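Local structure of bacteriohemerythrin (Methylococcus capsulatus, 4XPX) at residues Tyr70-His80 with His116-Cys127. The protein binds oxygen reversibly at a non-heme site of two iron atoms and may store it or deliver it to oxygen-requiring enzymes. Sequence-based numbering, arbitrary orientation.
Sequences YADFAAHKAEH and HIPKVDKLYGPC. With FE2 (Fe (II) ion), chain B; FE2 (Fe (II) ion), chain C.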
loop_
_atom_site.group_PDB
_atom_site.type_symbol
_atom_site.label_atom_id
_atom_site.label_comp_id
_atom_site.label_asym_id
_atom_site.label_seq_id
_atom_site.Cartn_x
_atom_site.Cartn_y
_atom_site.Cartn_z
ATOM N N TYR A 70 7.562 15.038 -12.505
ATOM C CA TYR A 70 7.448 13.724 -13.097
ATOM C C TYR A 70 6.235 13.666 -14.093
ATOM O O TYR A 70 5.170 14.150 -13.785
ATOM C CB TYR A 70 7.227 12.712 -11.959
ATOM C CG TYR A 70 6.890 11.322 -12.492
ATOM C CD1 TYR A 70 7.764 10.657 -13.288
ATOM C CD2 TYR A 70 5.694 10.702 -12.157
ATOM C CE1 TYR A 70 7.497 9.420 -13.763
ATOM C CE2 TYR A 70 5.381 9.500 -12.623
ATOM C CZ TYR A 70 6.232 8.820 -13.447
ATOM O OH TYR A 70 5.979 7.575 -13.948
ATOM N N ALA A 71 6.454 13.081 -15.270
ATOM C CA ALA A 71 5.526 13.167 -16.350
ATOM C C ALA A 71 4.126 12.668 -16.033
ATOM O O ALA A 71 3.160 13.200 -16.507
ATOM C CB ALA A 71 6.074 12.397 -17.548
ATOM N N ASP A 72 4.036 11.592 -15.265
ATOM C CA ASP A 72 2.800 10.868 -15.053
ATOM C C ASP A 72 2.292 11.062 -13.633
ATOM O O ASP A 72 1.514 10.199 -13.137
ATOM C CB ASP A 72 2.911 9.404 -15.484
ATOM C CG ASP A 72 3.185 9.352 -17.052
ATOM O OD1 ASP A 72 2.475 9.925 -17.827
ATOM O OD2 ASP A 72 4.257 8.817 -17.498
ATOM N N PHE A 73 2.633 12.156 -12.994
ATOM C CA PHE A 73 2.218 12.393 -11.597
ATOM C C PHE A 73 0.735 12.359 -11.385
ATOM O O PHE A 73 0.271 11.678 -10.428
ATOM C CB PHE A 73 2.768 13.790 -11.205
ATOM C CG PHE A 73 2.155 14.325 -9.944
ATOM C CD1 PHE A 73 2.197 13.630 -8.734
ATOM C CD2 PHE A 73 1.450 15.509 -9.982
ATOM C CE1 PHE A 73 1.555 14.153 -7.601
ATOM C CE2 PHE A 73 0.738 15.983 -8.872
ATOM C CZ PHE A 73 0.849 15.271 -7.622
ATOM N N ALA A 74 -0.047 13.088 -12.167
ATOM C CA ALA A 74 -1.492 13.169 -11.864
ATOM C C ALA A 74 -2.153 11.840 -12.053
ATOM O O ALA A 74 -3.010 11.456 -11.181
ATOM C CB ALA A 74 -2.148 14.247 -12.743
ATOM N N ALA A 75 -1.793 11.090 -13.042
ATOM C CA ALA A 75 -2.434 9.737 -13.240
ATOM C C ALA A 75 -2.013 8.831 -12.083
ATOM O O ALA A 75 -2.828 8.045 -11.563
ATOM C CB ALA A 75 -2.014 9.129 -14.579
ATOM N N HIS A 76 -0.767 8.909 -11.673
ATOM C CA HIS A 76 -0.301 8.067 -10.576
ATOM C C HIS A 76 -1.016 8.415 -9.309
ATOM O O HIS A 76 -1.530 7.512 -8.571
ATOM C CB HIS A 76 1.198 8.240 -10.470
ATOM C CG HIS A 76 1.869 7.289 -9.559
ATOM N ND1 HIS A 76 3.121 6.820 -9.872
ATOM C CD2 HIS A 76 1.545 6.748 -8.346
ATOM C CE1 HIS A 76 3.478 5.997 -8.856
ATOM N NE2 HIS A 76 2.578 5.946 -7.912
ATOM N N LYS A 77 -1.141 9.699 -8.982
ATOM C CA LYS A 77 -1.906 10.110 -7.804
ATOM C C LYS A 77 -3.313 9.625 -7.874
ATOM O O LYS A 77 -3.906 9.259 -6.831
ATOM C CB LYS A 77 -1.848 11.610 -7.642
ATOM C CG LYS A 77 -2.606 12.103 -6.423
ATOM C CD LYS A 77 -2.391 13.551 -6.151
ATOM C CE LYS A 77 -3.006 14.026 -4.841
ATOM N NZ LYS A 77 -4.436 13.880 -4.841
ATOM N N ALA A 78 -3.935 9.653 -9.053
ATOM C CA ALA A 78 -5.323 9.143 -9.170
ATOM C C ALA A 78 -5.428 7.707 -8.777
ATOM O O ALA A 78 -6.423 7.290 -8.149
ATOM C CB ALA A 78 -5.848 9.422 -10.556
ATOM N N GLU A 79 -4.446 6.876 -9.135
ATOM C CA GLU A 79 -4.446 5.474 -8.697
ATOM C C GLU A 79 -4.387 5.367 -7.192
ATOM O O GLU A 79 -5.125 4.604 -6.554
ATOM C CB GLU A 79 -3.330 4.666 -9.325
ATOM C CG GLU A 79 -3.275 4.679 -10.846
ATOM C CD GLU A 79 -4.491 4.221 -11.603
ATOM O OE1 GLU A 79 -5.354 3.534 -11.015
ATOM O OE2 GLU A 79 -4.638 4.592 -12.859
ATOM N N HIS A 80 -3.491 6.122 -6.590
ATOM C CA HIS A 80 -3.393 6.169 -5.097
ATOM C C HIS A 80 -4.714 6.559 -4.500
ATOM O O HIS A 80 -5.201 5.911 -3.528
ATOM C CB HIS A 80 -2.369 7.179 -4.643
ATOM C CG HIS A 80 -0.959 6.824 -4.955
ATOM N ND1 HIS A 80 0.055 7.720 -4.709
ATOM C CD2 HIS A 80 -0.330 5.705 -5.394
ATOM C CE1 HIS A 80 1.214 7.132 -5.014
ATOM N NE2 HIS A 80 1.005 5.879 -5.410
ATOM N N HIS A 116 0.511 -2.479 -8.824
ATOM C CA HIS A 116 0.882 -1.075 -8.857
ATOM C C HIS A 116 2.395 -0.868 -8.833
ATOM O O HIS A 116 2.907 0.013 -9.527
ATOM C CB HIS A 116 0.323 -0.394 -7.573
ATOM C CG HIS A 116 0.570 1.084 -7.505
ATOM N ND1 HIS A 116 -0.221 2.023 -8.139
ATOM C CD2 HIS A 116 1.545 1.764 -6.865
ATOM C CE1 HIS A 116 0.264 3.229 -7.849
ATOM N NE2 HIS A 116 1.327 3.142 -7.077
ATOM N N ILE A 117 3.118 -1.616 -8.011
ATOM C CA ILE A 117 4.529 -1.329 -7.873
ATOM C C ILE A 117 5.276 -1.542 -9.200
ATOM O O ILE A 117 5.989 -0.668 -9.664
ATOM C CB ILE A 117 5.152 -2.031 -6.671
ATOM C CG1 ILE A 117 4.561 -1.481 -5.383
ATOM C CG2 ILE A 117 6.683 -1.859 -6.710
ATOM C CD1 ILE A 117 4.840 -2.337 -4.166
ATOM N N PRO A 118 5.091 -2.676 -9.895
ATOM C CA PRO A 118 5.847 -2.881 -11.157
ATOM C C PRO A 118 5.305 -2.023 -12.275
ATOM O O PRO A 118 6.110 -1.639 -13.153
ATOM C CB PRO A 118 5.621 -4.351 -11.479
ATOM C CG PRO A 118 5.233 -4.986 -10.188
ATOM C CD PRO A 118 4.469 -3.957 -9.488
ATOM N N LYS A 119 3.997 -1.773 -12.350
ATOM C CA LYS A 119 3.415 -1.142 -13.531
ATOM C C LYS A 119 3.271 0.357 -13.406
ATOM O O LYS A 119 3.007 1.048 -14.446
ATOM C CB LYS A 119 2.060 -1.768 -13.928
ATOM C CG LYS A 119 2.168 -3.210 -14.194
ATOM C CD LYS A 119 1.128 -3.992 -14.719
ATOM C CE LYS A 119 1.682 -5.444 -14.783
ATOM N NZ LYS A 119 1.244 -6.319 -13.631
ATOM N N VAL A 120 3.335 0.862 -12.165
ATOM C CA VAL A 120 3.106 2.281 -11.935
ATOM C C VAL A 120 4.317 2.868 -11.222
ATOM O O VAL A 120 4.932 3.816 -11.713
ATOM C CB VAL A 120 1.771 2.540 -11.144
ATOM C CG1 VAL A 120 1.501 4.040 -11.091
ATOM C CG2 VAL A 120 0.625 1.796 -11.792
ATOM N N ASP A 121 4.727 2.328 -10.070
ATOM C CA ASP A 121 5.858 2.894 -9.360
ATOM C C ASP A 121 7.158 2.755 -10.115
ATOM O O ASP A 121 7.984 3.685 -10.115
ATOM C CB ASP A 121 6.023 2.292 -7.947
ATOM C CG ASP A 121 4.969 2.726 -6.963
ATOM O OD1 ASP A 121 4.237 3.704 -7.236
ATOM O OD2 ASP A 121 4.913 2.052 -5.898
ATOM N N LYS A 122 7.443 1.619 -10.740
ATOM C CA LYS A 122 8.716 1.496 -11.404
ATOM C C LYS A 122 8.905 2.604 -12.407
ATOM O O LYS A 122 10.089 2.965 -12.756
ATOM C CB LYS A 122 8.903 0.128 -12.071
ATOM C CG LYS A 122 9.272 -0.963 -11.090
ATOM C CD LYS A 122 9.529 -2.290 -11.892
ATOM C CE LYS A 122 9.787 -3.434 -10.940
ATOM N NZ LYS A 122 10.398 -4.557 -11.746
ATOM N N LEU A 123 7.856 3.095 -13.016
ATOM C CA LEU A 123 7.974 4.111 -14.072
ATOM C C LEU A 123 8.572 5.399 -13.546
ATOM O O LEU A 123 9.134 6.188 -14.383
ATOM C CB LEU A 123 6.632 4.414 -14.693
ATOM C CG LEU A 123 5.999 3.205 -15.371
ATOM C CD1 LEU A 123 4.665 3.578 -16.019
ATOM C CD2 LEU A 123 6.864 2.537 -16.386
ATOM N N TYR A 124 8.516 5.712 -12.245
ATOM C CA TYR A 124 9.142 6.928 -11.769
ATOM C C TYR A 124 10.622 6.800 -11.479
ATOM O O TYR A 124 11.247 7.758 -11.091
ATOM C CB TYR A 124 8.403 7.575 -10.544
ATOM C CG TYR A 124 8.293 6.728 -9.303
ATOM C CD1 TYR A 124 9.382 6.095 -8.721
ATOM C CD2 TYR A 124 7.062 6.631 -8.637
ATOM C CE1 TYR A 124 9.256 5.350 -7.550
ATOM C CE2 TYR A 124 6.918 5.866 -7.516
ATOM C CZ TYR A 124 7.981 5.211 -6.966
ATOM O OH TYR A 124 7.902 4.393 -5.860
ATOM N N GLY A 125 11.179 5.609 -11.665
ATOM C CA GLY A 125 12.560 5.403 -11.247
ATOM C C GLY A 125 13.527 6.360 -11.923
ATOM O O GLY A 125 14.315 6.975 -11.244
ATOM N N PRO A 126 13.500 6.472 -13.279
ATOM C CA PRO A 126 14.525 7.382 -13.906
ATOM C C PRO A 126 14.373 8.781 -13.357
ATOM O O PRO A 126 15.435 9.474 -13.132
ATOM C CB PRO A 126 14.189 7.236 -15.384
ATOM C CG PRO A 126 13.712 5.867 -15.470
ATOM C CD PRO A 126 12.840 5.644 -14.243
ATOM N N CYS A 127 13.173 9.320 -13.191
ATOM C CA CYS A 127 12.995 10.679 -12.750
ATOM C C CYS A 127 13.414 10.855 -11.300
ATOM O O CYS A 127 14.164 11.808 -10.933
ATOM C CB CYS A 127 11.489 11.065 -12.891
ATOM S SG CYS A 127 11.101 12.748 -12.375
HETATM FE FE FE2 B . 2.624 4.619 -6.172
HETATM FE FE FE2 C . 4.477 2.729 -3.949
HETATM O O HOH W 1 4.067 6.293 -12.546
HETATM O O HOH W 2 2.617 3.321 -4.304
HETATM O O HOH W 3 2.860 0.938 -3.238
#
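Y70 reaches from the turn ahead of helix 73-95 onto L123, Y124 and C127. The CB of Y124 sits over one face of the Y70 ring, a CH-pi contact 3.9 Å from that ring's centroid, while C127 packs its CB 3.8 Å from Y70 CD1 and leaves its sulfur at the ring's edge. CG anti to the backbone N (chi1 172°) carries the ring across to Y124, and Y70 OH lies 2.7 Å from water 1. That water accepts from H76 ND1 and donates to the carbonyl O of V120, so it ties both segments together. A leucine in place of Y70 would probably leave this water without its hydroxyl partner and Y124 CB without an aromatic face to pack on.

One turn into helix 73-95, H76 turns one ring face to V120 CG1, a CH-pi contact 3.5 Å from the imidazole centroid and 12° off the normal. The far nitrogen, H76 NE2, binds one iron at 2.2 Å; with ND1 on the water, this holds the ring's orientation. H80 NE2 and H116 NE2 bind the same ion, and H80 ND1 is held by E62. D121 bridges the metals: its OD1 takes this iron at 2.1 Å, its OD2 the second. E61, hydrogen-bonded by Y124 OH, also bridges them, and H21 and H57 complete the protein ligands of the second iron. Segments 73-80 and 116-121, nearly antiparallel (155°), thus supply part of the carboxylate-bridged diiron site of the hemerythrin four-helix bundle.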